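NADPH-flavin oxidoreductase (Vibrio harveyi, PDB 1BKJ) catalyses the NADPH-dependent reduction of FMN to FMNH2, supplying the reduced flavin to luciferase in bioluminescence. Local coordinates at residues I14-I22 / A68-F76. Numbering follows the deposited sequence.
With FMN (flavin mononucleotide), chain D.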
# COMPACT_ATOMS: atom_id res chain seq x y z
N ILE A 14 10.86 12.41 8.14
CA ILE A 14 12.13 12.85 8.69
C ILE A 14 13.21 12.61 7.64
O ILE A 14 13.35 11.50 7.10
CB ILE A 14 12.47 12.10 10.02
CG1 ILE A 14 11.39 12.34 11.08
CG2 ILE A 14 13.86 12.51 10.54
CD1 ILE A 14 11.15 13.79 11.49
N ARG A 15 13.96 13.68 7.35
CA ARG A 15 14.99 13.66 6.33
C ARG A 15 16.39 14.04 6.84
O ARG A 15 17.26 14.38 6.04
CB ARG A 15 14.56 14.56 5.17
CG ARG A 15 13.34 14.04 4.39
CD ARG A 15 12.88 15.04 3.34
NE ARG A 15 11.64 14.61 2.68
CZ ARG A 15 10.42 14.99 3.04
NH1 ARG A 15 10.24 15.81 4.07
NH2 ARG A 15 9.36 14.57 2.37
N LYS A 16 16.57 14.02 8.16
CA LYS A 16 17.87 14.29 8.79
C LYS A 16 17.97 13.37 10.00
O LYS A 16 17.08 13.34 10.85
CB LYS A 16 18.03 15.76 9.21
CG LYS A 16 19.50 16.19 9.25
CD LYS A 16 19.68 17.59 9.81
CE LYS A 16 21.16 17.86 10.04
NZ LYS A 16 21.35 19.05 10.93
N PHE A 17 19.06 12.60 10.05
CA PHE A 17 19.27 11.62 11.10
C PHE A 17 20.60 11.76 11.81
O PHE A 17 21.55 12.30 11.24
CB PHE A 17 19.23 10.20 10.52
CG PHE A 17 17.97 9.88 9.77
CD1 PHE A 17 16.81 9.52 10.47
CD2 PHE A 17 17.92 9.98 8.37
CE1 PHE A 17 15.60 9.24 9.79
CE2 PHE A 17 16.71 9.71 7.66
CZ PHE A 17 15.55 9.33 8.38
N THR A 18 20.66 11.29 13.06
CA THR A 18 21.92 11.28 13.81
C THR A 18 22.62 9.95 13.45
O THR A 18 22.03 9.12 12.75
CB THR A 18 21.72 11.38 15.35
OG1 THR A 18 21.01 10.23 15.82
CG2 THR A 18 20.96 12.63 15.74
N ALA A 19 23.85 9.75 13.94
CA ALA A 19 24.63 8.54 13.66
C ALA A 19 24.35 7.36 14.60
O ALA A 19 24.98 6.30 14.46
CB ALA A 19 26.13 8.88 13.67
N VAL A 20 23.40 7.52 15.52
CA VAL A 20 23.05 6.47 16.49
C VAL A 20 22.35 5.30 15.75
O VAL A 20 21.35 5.50 15.06
CB VAL A 20 22.16 7.03 17.64
CG1 VAL A 20 21.90 5.95 18.70
CG2 VAL A 20 22.82 8.24 18.29
N PRO A 21 22.90 4.07 15.85
CA PRO A 21 22.25 2.95 15.16
C PRO A 21 20.96 2.44 15.79
O PRO A 21 20.61 2.79 16.92
CB PRO A 21 23.35 1.89 15.13
CG PRO A 21 24.14 2.16 16.37
CD PRO A 21 24.21 3.67 16.41
N ILE A 22 20.22 1.66 15.01
CA ILE A 22 18.98 1.03 15.45
C ILE A 22 19.48 -0.33 15.96
O ILE A 22 20.36 -0.94 15.34
CB ILE A 22 17.97 0.90 14.25
CG1 ILE A 22 17.37 2.28 13.95
CG2 ILE A 22 16.85 -0.14 14.53
CD1 ILE A 22 16.59 2.39 12.67
N ALA A 68 20.54 12.63 0.08
CA ALA A 68 21.57 12.33 1.08
C ALA A 68 21.18 11.45 2.28
O ALA A 68 21.99 10.64 2.75
CB ALA A 68 22.22 13.62 1.56
N TYR A 69 19.94 11.57 2.73
CA TYR A 69 19.44 10.79 3.85
C TYR A 69 19.31 9.28 3.59
O TYR A 69 19.06 8.51 4.50
CB TYR A 69 18.14 11.38 4.38
CG TYR A 69 17.25 12.02 3.35
CD1 TYR A 69 17.46 13.36 2.95
CD2 TYR A 69 16.19 11.30 2.75
CE1 TYR A 69 16.64 13.98 1.97
CE2 TYR A 69 15.36 11.91 1.76
CZ TYR A 69 15.60 13.24 1.38
OH TYR A 69 14.80 13.85 0.44
N VAL A 70 19.53 8.87 2.34
CA VAL A 70 19.52 7.45 1.99
C VAL A 70 20.85 6.88 2.49
O VAL A 70 20.90 5.73 2.92
CB VAL A 70 19.35 7.24 0.49
CG1 VAL A 70 19.59 5.79 0.08
CG2 VAL A 70 17.96 7.69 0.06
N GLU A 71 21.91 7.70 2.47
CA GLU A 71 23.23 7.28 2.94
C GLU A 71 23.39 7.47 4.45
O GLU A 71 23.97 6.60 5.12
CB GLU A 71 24.35 8.01 2.18
N SER A 72 22.83 8.54 5.01
CA SER A 72 22.97 8.84 6.44
C SER A 72 22.01 8.12 7.40
O SER A 72 22.27 8.07 8.61
CB SER A 72 22.94 10.35 6.67
OG SER A 72 21.67 10.90 6.37
N ALA A 73 20.94 7.54 6.86
CA ALA A 73 19.97 6.78 7.67
C ALA A 73 20.63 5.57 8.33
O ALA A 73 21.56 4.99 7.76
CB ALA A 73 18.82 6.31 6.79
N ALA A 74 20.18 5.21 9.53
CA ALA A 74 20.70 4.05 10.27
C ALA A 74 20.35 2.76 9.51
O ALA A 74 21.17 1.85 9.45
CB ALA A 74 20.13 4.02 11.69
N GLU A 75 19.16 2.71 8.91
CA GLU A 75 18.70 1.56 8.12
C GLU A 75 18.02 1.99 6.81
O GLU A 75 17.29 2.98 6.78
CB GLU A 75 17.69 0.70 8.92
CG GLU A 75 18.25 -0.10 10.11
CD GLU A 75 19.30 -1.13 9.73
OE1 GLU A 75 19.11 -1.86 8.74
OE2 GLU A 75 20.33 -1.21 10.45
N PHE A 76 18.30 1.27 5.72
CA PHE A 76 17.66 1.54 4.44
C PHE A 76 17.10 0.23 3.91
O PHE A 76 17.85 -0.70 3.61
CB PHE A 76 18.60 2.19 3.42
CG PHE A 76 17.90 2.67 2.16
CD1 PHE A 76 16.97 3.74 2.22
CD2 PHE A 76 18.12 2.03 0.92
CE1 PHE A 76 16.26 4.17 1.07
CE2 PHE A 76 17.41 2.45 -0.25
CZ PHE A 76 16.48 3.52 -0.17
N1 FMN D . 9.98 11.98 0.31
C2 FMN D . 11.27 12.29 -0.06
O2 FMN D . 11.90 13.22 0.36
N3 FMN D . 11.75 11.45 -1.05
C4 FMN D . 11.01 10.51 -1.83
O4 FMN D . 11.59 9.96 -2.75
C4A FMN D . 9.65 10.35 -1.42
N5 FMN D . 8.98 9.26 -1.97
C5A FMN D . 7.76 8.83 -1.43
C6 FMN D . 7.22 7.66 -1.93
C7 FMN D . 6.03 7.16 -1.39
C7M FMN D . 5.60 5.73 -1.85
C8 FMN D . 5.36 7.88 -0.37
C8M FMN D . 4.02 7.50 0.17
C9 FMN D . 5.89 9.05 0.13
C9A FMN D . 7.12 9.55 -0.39
N10 FMN D . 7.79 10.72 0.14
C10 FMN D . 9.09 11.06 -0.30
C1' FMN D . 7.34 11.34 1.26
C2' FMN D . 6.56 12.63 1.09
O2' FMN D . 6.88 13.55 0.14
C3' FMN D . 5.48 12.90 2.05
O3' FMN D . 4.81 11.78 2.58
C4' FMN D . 4.65 14.15 2.02
O4' FMN D . 5.09 15.26 1.26
C5' FMN D . 3.64 14.41 3.03
O5' FMN D . 4.46 14.83 4.17
P FMN D . 4.63 14.00 5.56
O1P FMN D . 3.31 14.08 6.16
O2P FMN D . 5.74 14.71 6.23
O3P FMN D . 4.89 12.57 5.24
O HOH W 1 21.11 13.15 7.92
O HOH W 2 22.75 6.83 11.07
O HOH W 3 21.45 0.62 12.44
O HOH W 4 19.75 -2.55 13.03
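R15 and Y69 lie side by side and run in the same direction to the FMN pyrimidine, a worked example of a cofactor-binding pair built from two segments that also pack directly on each other. CB of R15 sits over one face of the tyrosine ring, 3.9 Å from its centroid, a CH-pi contact, with CG also over the ring, 3.8 Å from CZ. With the chain extended from CG to NE (chi2 175°), the guanidinium reaches the flavin edge and stands 76° from the phenol plane. Next along the loop, the F17 ring presses its CE2 edge against Y69 CB, 3.9 Å away; CD2 and CE2 also touch A73, just past helix 69-72, and C156 of strand 149-158 touches F17 too. Farther on, I22 CG1 packs on A74 CB at 4.0 Å. Along the looser side, the polar links run through water: one joins F17 N to S72 OG, another donates to both T18 O and S72 O, and two more link the I22 backbone to E75 OE2, while E75 OE1 forms a salt bridge with R50. At the cofactor, R15 NE donates to FMN O2 at 2.7 Å, nearly straight at 167°, and NH2 bonds weakly to N1. Such a positive charge would probably stabilise negative charge on the N1-C2-O2 edge of reduced flavin.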